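Long-range contacts in ABC transporter, substrate binding protein (Aeropyrum pernix, PDB 3EAF), which probably captures a solute outside the cell for import by a membrane ABC transporter, and binds a magnesium ion: residues K143-Y148 with Q172-Y177; I159-K164 with R379-E384; Y177-R182 with C205-S210; D201-G206 with V222-F227; K250-S255 with I354-E359. One frame throughout, in Å; residues are numbered along the deposited sequence.

Contact 1 (K143-Y148 with Q172-Y177); sequences KLALAY and QVVGDY
Five backbone hydrogen bonds zip Lys143-Tyr148 to Gln172-Tyr177 as neighbouring parallel strands, from Leu144 N to Gln172 O (2.7 Å) at one end to Tyr148 N and Tyr177 O (3.0 Å) at the other. The register slips once: Leu144 pairs with Val173 but Leu146 with Asp176, which makes a beta bulge around Val174. There Val174 turns its CG1 onto Lys143 CB, 3.7 Å away. Tyr148 holds CG between its backbone N and carbonyl carbon (chi1 63°), which brings OH to Asp176 OD2 (2.5 Å), donating from above the carboxylate plane with ring and carboxylate 75° apart. Lys163 NZ grips the same OD2 in a salt bridge. Apolar contacts lie on both faces: Leu146 CD1 meets Val173 CG1 at 3.9 Å, while on the other face Ala145 CB approaches Tyr177 CE2 at 3.6 Å. Helix 185-196 packs on the Ala145-Tyr177 face. Helix 159-165 packs on the Leu146-Val173 face and also reaches Tyr148. Strand 202-205 flanks strand 142-148 on its other edge.

Contact 2 (I159-K164 with R379-E384); sequences IGAIKK and RYTIEE
Lys164 lays its aliphatic chain over one face of the Tyr380 ring, at about a right angle to the tyrosine side chain. Its CD sits over the ring centre, 3.7 Å from the centroid of Tyr380, a CH-pi contact. The lysine runs extended from a CG anti to the backbone N (chi1 -173°) and bends only at its last torsion, so CE passes over the ring atom CE1 while the ammonium lies too far off for more than a weak cation-pi attraction. One turn earlier on the helix, Ala161 points its methyl between two side chains: CB stands 3.9 Å from Tyr380 CB and 3.3 Å from Thr381 OG1, a hydroxyl that is hydrogen-bonded to Ser125 OG. Glu384, just before the C-terminal histidine tag and possibly vector-derived, faces Gly160, with OE2 3.2 Å from Gly160 CA. Two waters join its carboxylate to first-turn amides: one links Gly160 N to Glu384 OE1, the other Ala161 N to OE2 and to Thr381 OG1. This is close helix-helix packing in which the small Gly160 and Ala161 admit Tyr380, Thr381 and the two waters, the C-terminal helix 377-382 lying on the crossover helix of a beta-alpha-beta unit.

Contact 3 (Y177-R182 with C205-S210); sequences YDLPLR and CGNTIS
Leu179 enters the contact twice, through its side chain and its carbonyl. A chi1 of 180° swings the isobutyl group away from its own amide nitrogen, and CD2 comes within 3.7 Å of Cys205 SG. Its carbonyl O accepts a 2.8 Å hydrogen bond from Asn207 ND2, which approaches from above the carbonyl plane although the oxygen lies in the plane of the asparagine amide. That amide is gripped at both ends: ND2 also bonds Ser211 OG, while OD1 receives Asp149 N and pairs with Ser155 OG, which fixes the flip of the group. Pro180 turns its ring away and carries the chain on to Leu181, where CD1 lies 4.1 Å from Thr208 CG2. Leu181 N is taken by Asp149 OD2. A water donates to Leu181 O (2.7 Å) and to Thr208 OG1 (2.7 Å), bridging a backbone carbonyl to a side-chain hydroxyl. That hydroxyl pairs as well with Asp19, from helix 18-38 beside the other sheet, which places the contact on the side of this lobe facing the other. Both segments leave the C-terminal ends of strands that flank strand 142-148: residues 177-182 lead toward helix 185-196, residues 205-210 into helix 209-222.

Contact 4 (D201-G206 with V222-F227); sequences DYVWCG and VGLDAF
Two backbone hydrogen bonds hold Phe227 between Asp201 and Val203. Phe227 N donates to Asp201 O at 3.0 Å, and Phe227 O accepts from Val203 N at 2.8 Å. The intervening Tyr202 turns its own backbone polar groups the other way, to Lys143 and Ala145 on strand 142-148. Helix 209-222 connects the two parallel strands 202-205 and 227-230, so this is the first bridge between the two strands of a beta-alpha-beta unit. The side-chain polar ends are taken elsewhere: Asp201 OD2 accepts from Lys143 N, Tyr202 OH bonds Gly140 O, and Asp225 OD1 forms a salt bridge with Lys250 NZ. An inverse gamma turn centred on Asp225 gives Ala226 N a weak bond to Leu224 O. Ala226 CB presses against Asp201 O at 3.3 Å. Similar first torsions (chi1 -45° and -71°) send the Tyr202 and Phe227 rings the same way, edge to edge, with CE1 of Tyr202 3.8 Å from CD2 of Phe227. On the other face, Val203 CG2 rests 4.2 Å from Ala226 CB, with Met219 packed against both residues.

Contact 5 (K250-S255 with I354-E359); sequences KVFGIS and IIKLGE
Phe252 lies alongside the straight chain of Lys356, both pointing the same way, and the ring corner CE1 nestles against the lysine methylenes, 3.4 Å from CG. With chi1 at -177° and every later torsion trans, the lysine follows the ring past CZ, while Ile354 CG2 packs against the ring at Phe252 CD1, 4.0 Å away. Farther along this face, Ile254 CG1 and Ile354 CD1 meet at 3.9 Å. On the other face Gly253 offers no side chain, and Ile355 leans over it: its CD1 sits 3.6 Å from Gly253 O and 3.8 Å from Ser255 CB. Val251 and Leu357 lie side by side there, CB of Val251 against CD2 of Leu357, with Ile243 and Phe235 packed on them. Gly253 and Ile355 form a reciprocal hydrogen-bonded pair; Val251 N is buried without a partner. Strand 352-357 thus runs antiparallel beside the last of five parallel strands and leads into strand 363-369, giving the mixed sheet of this alpha/beta lobe, consistent with the periplasmic binding protein fold.

Four contacts lie wholly within one lobe; contact 2 brings the C-terminal helix 377-382 onto it. Contacts 1, 4 and 5 follow its sheet from strand 171-178 through 142-148, 202-205 and 227-230 to 251-255 and 352-357. Contacts 1 and 4 have centres 9 Å apart and contacts 4 and 5 13 Å. Contact 3 shares Tyr177 with contact 1 and Cys205 and Gly206 with contact 4, where these strands give way to loops. Along the chain, contact 1 closes before 3, 4 and 5 open, whereas contact 2 spans more than 200 residues, crosses contact 1 and encloses the others. Contact 2, whose centre is 24 Å from that of contact 5, thereby ties the chain's C-terminal end back to the crossover helix beside contact 1.

Contact 1 (K143-Y148 with Q172-Y177)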
# COMPACT_ATOMS: atom_id res chain seq x y z
N LYS A 143 -7.75 -25.19 4.27
CA LYS A 143 -7.68 -25.05 2.83
C LYS A 143 -7.80 -23.59 2.41
O LYS A 143 -8.63 -22.85 2.93
CB LYS A 143 -8.78 -25.88 2.17
CG LYS A 143 -8.61 -27.39 2.36
CD LYS A 143 -9.75 -28.15 1.71
CE LYS A 143 -9.54 -29.65 1.80
NZ LYS A 143 -8.58 -30.16 0.75
N LEU A 144 -6.97 -23.20 1.44
CA LEU A 144 -6.87 -21.81 1.00
C LEU A 144 -7.03 -21.68 -0.52
O LEU A 144 -6.31 -22.31 -1.27
CB LEU A 144 -5.52 -21.21 1.44
CG LEU A 144 -5.07 -19.81 1.00
CD1 LEU A 144 -6.01 -18.72 1.51
CD2 LEU A 144 -3.63 -19.54 1.45
N ALA A 145 -7.97 -20.84 -0.94
CA ALA A 145 -8.15 -20.48 -2.35
C ALA A 145 -7.57 -19.09 -2.60
O ALA A 145 -7.67 -18.22 -1.74
CB ALA A 145 -9.63 -20.52 -2.72
N LEU A 146 -6.97 -18.89 -3.77
CA LEU A 146 -6.35 -17.61 -4.14
C LEU A 146 -7.11 -16.96 -5.30
O LEU A 146 -7.12 -17.49 -6.41
CB LEU A 146 -4.88 -17.80 -4.52
CG LEU A 146 -3.96 -18.57 -3.55
CD1 LEU A 146 -2.60 -18.86 -4.20
CD2 LEU A 146 -3.79 -17.82 -2.23
N ALA A 147 -7.74 -15.82 -5.03
CA ALA A 147 -8.48 -15.09 -6.06
C ALA A 147 -7.73 -13.81 -6.41
O ALA A 147 -7.48 -12.97 -5.56
CB ALA A 147 -9.89 -14.78 -5.59
N TYR A 148 -7.35 -13.67 -7.68
CA TYR A 148 -6.59 -12.51 -8.14
C TYR A 148 -6.63 -12.43 -9.66
O TYR A 148 -6.91 -13.43 -10.33
CB TYR A 148 -5.13 -12.60 -7.66
CG TYR A 148 -4.40 -13.80 -8.24
CD1 TYR A 148 -3.59 -13.66 -9.36
CD2 TYR A 148 -4.55 -15.07 -7.68
CE1 TYR A 148 -2.93 -14.76 -9.91
CE2 TYR A 148 -3.89 -16.18 -8.22
CZ TYR A 148 -3.08 -16.01 -9.34
OH TYR A 148 -2.42 -17.08 -9.88
N GLN A 172 -3.13 -25.38 2.95
CA GLN A 172 -3.12 -26.09 1.67
C GLN A 172 -3.80 -25.24 0.62
O GLN A 172 -5.00 -24.97 0.71
CB GLN A 172 -3.81 -27.47 1.81
CG GLN A 172 -4.44 -28.05 0.52
CD GLN A 172 -3.44 -28.67 -0.47
OE1 GLN A 172 -2.25 -28.83 -0.19
NE2 GLN A 172 -3.95 -29.01 -1.66
N VAL A 173 -3.03 -24.79 -0.36
CA VAL A 173 -3.57 -24.01 -1.48
C VAL A 173 -4.35 -24.96 -2.40
O VAL A 173 -3.77 -25.88 -2.98
CB VAL A 173 -2.46 -23.27 -2.27
CG1 VAL A 173 -3.01 -22.65 -3.56
CG2 VAL A 173 -1.78 -22.21 -1.40
N VAL A 174 -5.65 -24.72 -2.52
CA VAL A 174 -6.55 -25.61 -3.28
C VAL A 174 -6.78 -25.19 -4.73
O VAL A 174 -7.30 -25.97 -5.53
CB VAL A 174 -7.93 -25.81 -2.58
CG1 VAL A 174 -7.77 -26.57 -1.28
CG2 VAL A 174 -8.66 -24.47 -2.37
N GLY A 175 -6.39 -23.96 -5.07
CA GLY A 175 -6.55 -23.46 -6.43
C GLY A 175 -6.32 -21.97 -6.55
O GLY A 175 -6.29 -21.26 -5.54
N ASP A 176 -6.14 -21.53 -7.79
CA ASP A 176 -6.09 -20.12 -8.17
C ASP A 176 -7.35 -19.81 -8.96
O ASP A 176 -7.78 -20.62 -9.78
CB ASP A 176 -4.89 -19.84 -9.09
CG ASP A 176 -3.56 -19.92 -8.37
OD1 ASP A 176 -3.50 -20.45 -7.24
OD2 ASP A 176 -2.56 -19.44 -8.94
N TYR A 177 -7.93 -18.64 -8.73
CA TYR A 177 -9.19 -18.25 -9.37
C TYR A 177 -9.05 -16.85 -9.95
O TYR A 177 -8.63 -15.92 -9.25
CB TYR A 177 -10.36 -18.37 -8.38
CG TYR A 177 -10.47 -19.77 -7.81
CD1 TYR A 177 -11.28 -20.73 -8.42
CD2 TYR A 177 -9.69 -20.17 -6.72
CE1 TYR A 177 -11.36 -22.03 -7.92
CE2 TYR A 177 -9.75 -21.46 -6.23
CZ TYR A 177 -10.58 -22.39 -6.83
OH TYR A 177 -10.64 -23.68 -6.34

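Contact 2 (I159-K164 with R379-E384)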
# COMPACT_ATOMS: atom_id res chain seq x y z
N ILE A 159 1.58 -13.72 -4.95
CA ILE A 159 1.03 -15.07 -5.17
C ILE A 159 2.08 -16.18 -5.08
O ILE A 159 1.90 -17.16 -4.35
CB ILE A 159 0.19 -15.16 -6.48
CG1 ILE A 159 -1.05 -14.26 -6.41
CG2 ILE A 159 -0.21 -16.61 -6.80
CD1 ILE A 159 -2.06 -14.60 -5.28
N GLY A 160 3.20 -16.01 -5.78
CA GLY A 160 4.30 -16.98 -5.69
C GLY A 160 4.80 -17.23 -4.28
O GLY A 160 5.04 -18.38 -3.88
N ALA A 161 4.99 -16.15 -3.52
CA ALA A 161 5.47 -16.24 -2.14
C ALA A 161 4.43 -16.89 -1.22
O ALA A 161 4.80 -17.63 -0.30
CB ALA A 161 5.88 -14.86 -1.61
N ILE A 162 3.15 -16.60 -1.46
CA ILE A 162 2.07 -17.26 -0.73
C ILE A 162 2.11 -18.78 -0.95
O ILE A 162 2.02 -19.54 0.02
CB ILE A 162 0.68 -16.71 -1.12
CG1 ILE A 162 0.48 -15.29 -0.57
CG2 ILE A 162 -0.42 -17.62 -0.58
CD1 ILE A 162 -0.71 -14.57 -1.18
N LYS A 163 2.26 -19.21 -2.20
CA LYS A 163 2.32 -20.65 -2.52
C LYS A 163 3.52 -21.34 -1.88
O LYS A 163 3.41 -22.47 -1.39
CB LYS A 163 2.31 -20.88 -4.04
CG LYS A 163 0.95 -20.62 -4.70
CD LYS A 163 1.06 -20.65 -6.22
CE LYS A 163 -0.25 -20.24 -6.86
NZ LYS A 163 -0.31 -20.56 -8.32
N LYS A 164 4.67 -20.66 -1.86
CA LYS A 164 5.88 -21.22 -1.28
C LYS A 164 5.80 -21.31 0.25
O LYS A 164 6.18 -22.33 0.83
CB LYS A 164 7.12 -20.43 -1.71
CG LYS A 164 8.46 -21.04 -1.30
CD LYS A 164 9.62 -20.43 -2.09
CE LYS A 164 10.98 -20.93 -1.60
NZ LYS A 164 11.06 -22.41 -1.58
N ARG A 379 12.20 -12.29 -0.28
CA ARG A 379 13.15 -12.89 -1.21
C ARG A 379 12.54 -13.97 -2.11
O ARG A 379 13.02 -14.16 -3.23
CB ARG A 379 14.41 -13.38 -0.48
CG ARG A 379 15.27 -12.21 -0.01
CD ARG A 379 16.63 -12.64 0.50
NE ARG A 379 17.38 -11.51 1.04
CZ ARG A 379 17.22 -11.02 2.27
NH1 ARG A 379 16.34 -11.55 3.10
NH2 ARG A 379 17.95 -9.98 2.65
N TYR A 380 11.48 -14.63 -1.65
CA TYR A 380 10.74 -15.58 -2.50
C TYR A 380 10.26 -14.89 -3.77
O TYR A 380 10.42 -15.42 -4.87
CB TYR A 380 9.52 -16.17 -1.77
CG TYR A 380 9.81 -17.03 -0.55
CD1 TYR A 380 11.10 -17.52 -0.29
CD2 TYR A 380 8.79 -17.38 0.33
CE1 TYR A 380 11.35 -18.31 0.84
CE2 TYR A 380 9.03 -18.16 1.44
CZ TYR A 380 10.31 -18.63 1.69
OH TYR A 380 10.54 -19.42 2.80
N THR A 381 9.70 -13.69 -3.60
CA THR A 381 9.16 -12.93 -4.71
C THR A 381 10.28 -12.36 -5.59
O THR A 381 10.18 -12.39 -6.82
CB THR A 381 8.21 -11.81 -4.22
OG1 THR A 381 7.17 -12.40 -3.42
CG2 THR A 381 7.58 -11.07 -5.39
N ILE A 382 11.34 -11.86 -4.95
CA ILE A 382 12.49 -11.29 -5.66
C ILE A 382 13.14 -12.33 -6.58
O ILE A 382 13.48 -12.03 -7.73
CB ILE A 382 13.53 -10.69 -4.68
CG1 ILE A 382 12.93 -9.48 -3.94
CG2 ILE A 382 14.80 -10.28 -5.41
CD1 ILE A 382 13.55 -9.19 -2.59
N GLU A 383 13.28 -13.55 -6.08
CA GLU A 383 13.91 -14.65 -6.82
C GLU A 383 13.03 -15.26 -7.93
O GLU A 383 13.50 -16.09 -8.71
CB GLU A 383 14.43 -15.72 -5.84
CG GLU A 383 15.66 -15.26 -5.04
CD GLU A 383 15.96 -16.11 -3.80
OE1 GLU A 383 15.35 -17.20 -3.64
OE2 GLU A 383 16.80 -15.67 -2.98
N GLU A 384 11.76 -14.84 -7.99
CA GLU A 384 10.82 -15.30 -9.04
C GLU A 384 11.31 -15.04 -10.46
O GLU A 384 11.49 -13.89 -10.87
CB GLU A 384 9.44 -14.66 -8.86
CG GLU A 384 8.39 -15.59 -8.32
CD GLU A 384 7.15 -14.87 -7.85
OE1 GLU A 384 6.59 -14.04 -8.61
OE2 GLU A 384 6.72 -15.14 -6.72
O HOH W 1 3.63 -14.18 -7.94
O HOH W 2 5.31 -13.70 -5.04

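Contact 3 (Y177-R182 with C205-S210)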
# COMPACT_ATOMS: atom_id res chain seq x y z
N TYR A 177 -7.93 -18.64 -8.73
CA TYR A 177 -9.19 -18.25 -9.37
C TYR A 177 -9.05 -16.85 -9.95
O TYR A 177 -8.63 -15.92 -9.25
CB TYR A 177 -10.36 -18.37 -8.38
CG TYR A 177 -10.47 -19.77 -7.81
CD1 TYR A 177 -11.28 -20.73 -8.42
CD2 TYR A 177 -9.69 -20.17 -6.72
CE1 TYR A 177 -11.36 -22.03 -7.92
CE2 TYR A 177 -9.75 -21.46 -6.23
CZ TYR A 177 -10.58 -22.39 -6.83
OH TYR A 177 -10.64 -23.68 -6.34
N ASP A 178 -9.39 -16.71 -11.23
CA ASP A 178 -9.11 -15.51 -12.00
C ASP A 178 -10.20 -14.46 -11.83
O ASP A 178 -11.15 -14.39 -12.61
CB ASP A 178 -8.91 -15.88 -13.49
CG ASP A 178 -8.15 -14.82 -14.27
OD1 ASP A 178 -8.07 -13.65 -13.83
OD2 ASP A 178 -7.62 -15.16 -15.35
N LEU A 179 -10.06 -13.64 -10.79
CA LEU A 179 -10.99 -12.54 -10.56
C LEU A 179 -10.43 -11.26 -11.18
O LEU A 179 -9.37 -10.79 -10.75
CB LEU A 179 -11.24 -12.34 -9.06
CG LEU A 179 -12.20 -11.21 -8.68
CD1 LEU A 179 -13.65 -11.58 -8.97
CD2 LEU A 179 -12.01 -10.84 -7.21
N PRO A 180 -11.11 -10.72 -12.20
CA PRO A 180 -10.61 -9.52 -12.87
C PRO A 180 -10.52 -8.32 -11.93
O PRO A 180 -11.33 -8.18 -11.01
CB PRO A 180 -11.66 -9.26 -13.96
CG PRO A 180 -12.30 -10.61 -14.19
CD PRO A 180 -12.38 -11.19 -12.80
N LEU A 181 -9.53 -7.46 -12.17
CA LEU A 181 -9.43 -6.19 -11.44
C LEU A 181 -10.69 -5.35 -11.62
O LEU A 181 -11.13 -4.65 -10.70
CB LEU A 181 -8.19 -5.41 -11.90
CG LEU A 181 -7.84 -4.08 -11.21
CD1 LEU A 181 -7.25 -4.31 -9.81
CD2 LEU A 181 -6.88 -3.27 -12.08
N ARG A 182 -11.28 -5.43 -12.82
CA ARG A 182 -12.51 -4.71 -13.14
C ARG A 182 -13.73 -5.64 -13.07
O ARG A 182 -14.68 -5.49 -13.85
CB ARG A 182 -12.42 -4.08 -14.54
CG ARG A 182 -11.28 -3.10 -14.74
CD ARG A 182 -10.96 -2.97 -16.23
NE ARG A 182 -9.77 -2.17 -16.49
CZ ARG A 182 -8.52 -2.62 -16.48
NH1 ARG A 182 -8.26 -3.90 -16.20
NH2 ARG A 182 -7.52 -1.80 -16.73
N CYS A 205 -7.79 -12.58 -1.46
CA CYS A 205 -8.04 -11.77 -2.65
C CYS A 205 -6.96 -10.69 -2.84
O CYS A 205 -6.69 -9.91 -1.93
CB CYS A 205 -9.44 -11.15 -2.64
SG CYS A 205 -9.86 -10.35 -4.20
N GLY A 206 -6.38 -10.65 -4.04
CA GLY A 206 -5.26 -9.75 -4.33
C GLY A 206 -5.59 -8.47 -5.07
O GLY A 206 -4.68 -7.74 -5.46
N ASN A 207 -6.88 -8.17 -5.24
CA ASN A 207 -7.33 -6.99 -5.99
C ASN A 207 -7.74 -5.82 -5.08
O ASN A 207 -7.66 -5.93 -3.85
CB ASN A 207 -8.52 -7.36 -6.90
CG ASN A 207 -8.18 -8.40 -7.95
OD1 ASN A 207 -7.02 -8.78 -8.13
ND2 ASN A 207 -9.20 -8.86 -8.67
N THR A 208 -8.18 -4.71 -5.68
CA THR A 208 -8.63 -3.54 -4.93
C THR A 208 -10.04 -3.77 -4.36
O THR A 208 -10.71 -4.74 -4.72
CB THR A 208 -8.61 -2.24 -5.78
OG1 THR A 208 -9.62 -2.30 -6.79
CG2 THR A 208 -7.24 -2.04 -6.43
N ILE A 209 -10.47 -2.85 -3.50
CA ILE A 209 -11.72 -2.98 -2.74
C ILE A 209 -12.97 -3.28 -3.57
O ILE A 209 -13.88 -3.94 -3.08
CB ILE A 209 -11.95 -1.73 -1.80
CG1 ILE A 209 -13.10 -2.00 -0.81
CG2 ILE A 209 -12.15 -0.44 -2.61
CD1 ILE A 209 -13.21 -0.99 0.33
N SER A 210 -13.02 -2.80 -4.81
CA SER A 210 -14.20 -2.99 -5.66
C SER A 210 -14.49 -4.46 -5.93
O SER A 210 -15.59 -4.93 -5.67
CB SER A 210 -14.05 -2.23 -6.99
OG SER A 210 -13.98 -0.84 -6.74
O HOH W 3 -10.59 -4.48 -8.10

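Contact 4 (D201-G206 with V222-F227)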
# COMPACT_ATOMS: atom_id res chain seq x y z
N ASP A 201 -11.53 -23.18 3.40
CA ASP A 201 -11.81 -22.56 4.69
C ASP A 201 -11.49 -21.07 4.61
O ASP A 201 -12.14 -20.26 5.27
CB ASP A 201 -10.94 -23.21 5.78
CG ASP A 201 -11.15 -24.71 5.87
OD1 ASP A 201 -12.24 -25.13 6.29
OD2 ASP A 201 -10.21 -25.46 5.50
N TYR A 202 -10.48 -20.74 3.80
CA TYR A 202 -9.97 -19.38 3.69
C TYR A 202 -9.81 -18.97 2.22
O TYR A 202 -9.39 -19.77 1.38
CB TYR A 202 -8.63 -19.25 4.41
CG TYR A 202 -8.56 -19.88 5.79
CD1 TYR A 202 -9.34 -19.40 6.84
CD2 TYR A 202 -7.70 -20.94 6.04
CE1 TYR A 202 -9.27 -19.99 8.12
CE2 TYR A 202 -7.62 -21.53 7.30
CZ TYR A 202 -8.40 -21.05 8.34
OH TYR A 202 -8.31 -21.65 9.58
N VAL A 203 -10.15 -17.72 1.93
CA VAL A 203 -9.97 -17.14 0.60
C VAL A 203 -9.08 -15.90 0.70
O VAL A 203 -9.34 -15.01 1.50
CB VAL A 203 -11.32 -16.75 -0.07
CG1 VAL A 203 -11.09 -16.00 -1.38
CG2 VAL A 203 -12.18 -17.99 -0.32
N TRP A 204 -8.01 -15.88 -0.11
CA TRP A 204 -7.21 -14.67 -0.31
C TRP A 204 -7.68 -13.90 -1.56
O TRP A 204 -7.97 -14.51 -2.59
CB TRP A 204 -5.72 -15.04 -0.46
CG TRP A 204 -4.85 -13.93 -0.99
CD1 TRP A 204 -4.40 -13.78 -2.28
CD2 TRP A 204 -4.33 -12.82 -0.25
NE1 TRP A 204 -3.63 -12.65 -2.38
CE2 TRP A 204 -3.57 -12.04 -1.15
CE3 TRP A 204 -4.43 -12.41 1.08
CZ2 TRP A 204 -2.91 -10.87 -0.76
CZ3 TRP A 204 -3.78 -11.24 1.47
CH2 TRP A 204 -3.03 -10.49 0.55
N CYS A 205 -7.79 -12.58 -1.46
CA CYS A 205 -8.04 -11.77 -2.65
C CYS A 205 -6.96 -10.69 -2.84
O CYS A 205 -6.69 -9.91 -1.93
CB CYS A 205 -9.44 -11.15 -2.64
SG CYS A 205 -9.86 -10.35 -4.20
N GLY A 206 -6.38 -10.65 -4.04
CA GLY A 206 -5.26 -9.75 -4.33
C GLY A 206 -5.59 -8.47 -5.07
O GLY A 206 -4.68 -7.74 -5.46
N VAL A 222 -23.90 -17.09 -2.49
CA VAL A 222 -23.90 -18.44 -3.08
C VAL A 222 -23.69 -19.54 -2.05
O VAL A 222 -23.81 -20.73 -2.37
CB VAL A 222 -22.86 -18.58 -4.25
CG1 VAL A 222 -23.02 -17.44 -5.25
CG2 VAL A 222 -21.42 -18.65 -3.72
N GLY A 223 -23.38 -19.16 -0.81
CA GLY A 223 -23.26 -20.12 0.27
C GLY A 223 -21.87 -20.66 0.53
O GLY A 223 -21.73 -21.70 1.17
N LEU A 224 -20.84 -19.97 0.03
CA LEU A 224 -19.46 -20.30 0.41
C LEU A 224 -19.12 -19.62 1.73
O LEU A 224 -18.82 -18.42 1.78
CB LEU A 224 -18.46 -19.92 -0.68
CG LEU A 224 -16.96 -20.11 -0.38
CD1 LEU A 224 -16.62 -21.54 0.03
CD2 LEU A 224 -16.13 -19.69 -1.57
N ASP A 225 -19.19 -20.39 2.81
CA ASP A 225 -18.95 -19.86 4.15
C ASP A 225 -17.49 -20.00 4.59
O ASP A 225 -17.17 -20.69 5.57
CB ASP A 225 -19.93 -20.46 5.16
CG ASP A 225 -21.35 -19.99 4.92
OD1 ASP A 225 -21.54 -18.81 4.55
OD2 ASP A 225 -22.29 -20.80 5.10
N ALA A 226 -16.63 -19.35 3.82
CA ALA A 226 -15.22 -19.26 4.13
C ALA A 226 -14.91 -17.85 4.63
O ALA A 226 -15.67 -16.91 4.37
CB ALA A 226 -14.40 -19.57 2.90
N PHE A 227 -13.80 -17.71 5.34
CA PHE A 227 -13.27 -16.40 5.69
C PHE A 227 -12.58 -15.78 4.47
O PHE A 227 -11.89 -16.48 3.73
CB PHE A 227 -12.25 -16.50 6.83
CG PHE A 227 -12.86 -16.83 8.17
CD1 PHE A 227 -13.86 -16.04 8.71
CD2 PHE A 227 -12.40 -17.92 8.90
CE1 PHE A 227 -14.41 -16.33 9.96
CE2 PHE A 227 -12.95 -18.22 10.15
CZ PHE A 227 -13.95 -17.42 10.67

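Contact 5 (K250-S255 with I354-E359)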
# COMPACT_ATOMS: atom_id res chain seq x y z
N LYS A 250 -16.89 -12.37 8.89
CA LYS A 250 -16.19 -13.31 8.00
C LYS A 250 -15.17 -12.70 7.03
O LYS A 250 -14.72 -13.39 6.12
CB LYS A 250 -17.20 -14.14 7.18
CG LYS A 250 -18.16 -14.98 8.01
CD LYS A 250 -18.94 -15.95 7.15
CE LYS A 250 -20.04 -15.29 6.35
NZ LYS A 250 -20.87 -16.33 5.68
N VAL A 251 -14.83 -11.43 7.21
CA VAL A 251 -13.86 -10.76 6.32
C VAL A 251 -12.80 -10.03 7.14
O VAL A 251 -13.10 -9.41 8.16
CB VAL A 251 -14.53 -9.78 5.33
CG1 VAL A 251 -13.51 -9.26 4.30
CG2 VAL A 251 -15.71 -10.44 4.59
N PHE A 252 -11.55 -10.13 6.69
CA PHE A 252 -10.43 -9.48 7.35
C PHE A 252 -9.61 -8.69 6.34
O PHE A 252 -9.42 -9.14 5.20
CB PHE A 252 -9.55 -10.52 8.05
CG PHE A 252 -10.24 -11.25 9.19
CD1 PHE A 252 -10.14 -10.78 10.50
CD2 PHE A 252 -10.99 -12.40 8.95
CE1 PHE A 252 -10.77 -11.44 11.55
CE2 PHE A 252 -11.63 -13.07 9.99
CZ PHE A 252 -11.52 -12.58 11.29
N GLY A 253 -9.11 -7.53 6.76
CA GLY A 253 -8.26 -6.71 5.93
C GLY A 253 -6.90 -6.53 6.56
O GLY A 253 -6.78 -6.42 7.79
N ILE A 254 -5.87 -6.50 5.73
CA ILE A 254 -4.52 -6.20 6.20
C ILE A 254 -4.31 -4.70 6.06
O ILE A 254 -4.80 -4.08 5.12
CB ILE A 254 -3.46 -6.96 5.36
CG1 ILE A 254 -3.67 -8.48 5.46
CG2 ILE A 254 -2.03 -6.57 5.78
CD1 ILE A 254 -2.86 -9.28 4.43
N SER A 255 -3.57 -4.11 7.01
CA SER A 255 -3.10 -2.74 6.85
C SER A 255 -1.84 -2.53 7.68
O SER A 255 -1.85 -2.79 8.88
CB SER A 255 -4.17 -1.72 7.25
OG SER A 255 -3.67 -0.40 7.14
N ILE A 354 -4.28 -6.16 11.60
CA ILE A 354 -5.36 -6.91 10.99
C ILE A 354 -6.67 -6.32 11.49
O ILE A 354 -6.84 -6.07 12.69
CB ILE A 354 -5.29 -8.43 11.33
CG1 ILE A 354 -3.99 -9.07 10.79
CG2 ILE A 354 -6.55 -9.16 10.84
CD1 ILE A 354 -3.89 -9.15 9.27
N ILE A 355 -7.60 -6.11 10.56
CA ILE A 355 -8.88 -5.49 10.86
C ILE A 355 -9.99 -6.46 10.49
O ILE A 355 -9.97 -7.05 9.40
CB ILE A 355 -9.07 -4.13 10.11
CG1 ILE A 355 -7.96 -3.14 10.50
CG2 ILE A 355 -10.44 -3.51 10.38
CD1 ILE A 355 -6.71 -3.27 9.63
N LYS A 356 -10.94 -6.63 11.40
CA LYS A 356 -12.07 -7.53 11.17
C LYS A 356 -13.34 -6.77 10.83
O LYS A 356 -13.67 -5.76 11.46
CB LYS A 356 -12.32 -8.39 12.40
CG LYS A 356 -13.44 -9.42 12.24
CD LYS A 356 -13.66 -10.15 13.54
CE LYS A 356 -14.73 -11.22 13.43
NZ LYS A 356 -14.99 -11.81 14.78
N LEU A 357 -14.07 -7.27 9.84
CA LEU A 357 -15.45 -6.88 9.64
C LEU A 357 -16.26 -7.64 10.69
O LEU A 357 -16.53 -8.84 10.54
CB LEU A 357 -15.90 -7.21 8.22
CG LEU A 357 -17.36 -6.97 7.81
CD1 LEU A 357 -17.82 -5.58 8.22
CD2 LEU A 357 -17.53 -7.18 6.31
N GLY A 358 -16.62 -6.93 11.76
CA GLY A 358 -17.25 -7.56 12.92
C GLY A 358 -18.64 -8.11 12.68
O GLY A 358 -19.30 -7.75 11.69
N GLU A 359 -19.09 -8.97 13.59
CA GLU A 359 -20.43 -9.58 13.54
C GLU A 359 -21.54 -8.54 13.53
O GLU A 359 -22.58 -8.75 12.92
CB GLU A 359 -20.63 -10.54 14.72
CG GLU A 359 -19.66 -11.72 14.75
CD GLU A 359 -20.05 -12.86 13.81
OE1 GLU A 359 -21.24 -12.97 13.44
OE2 GLU A 359 -19.15 -13.65 13.46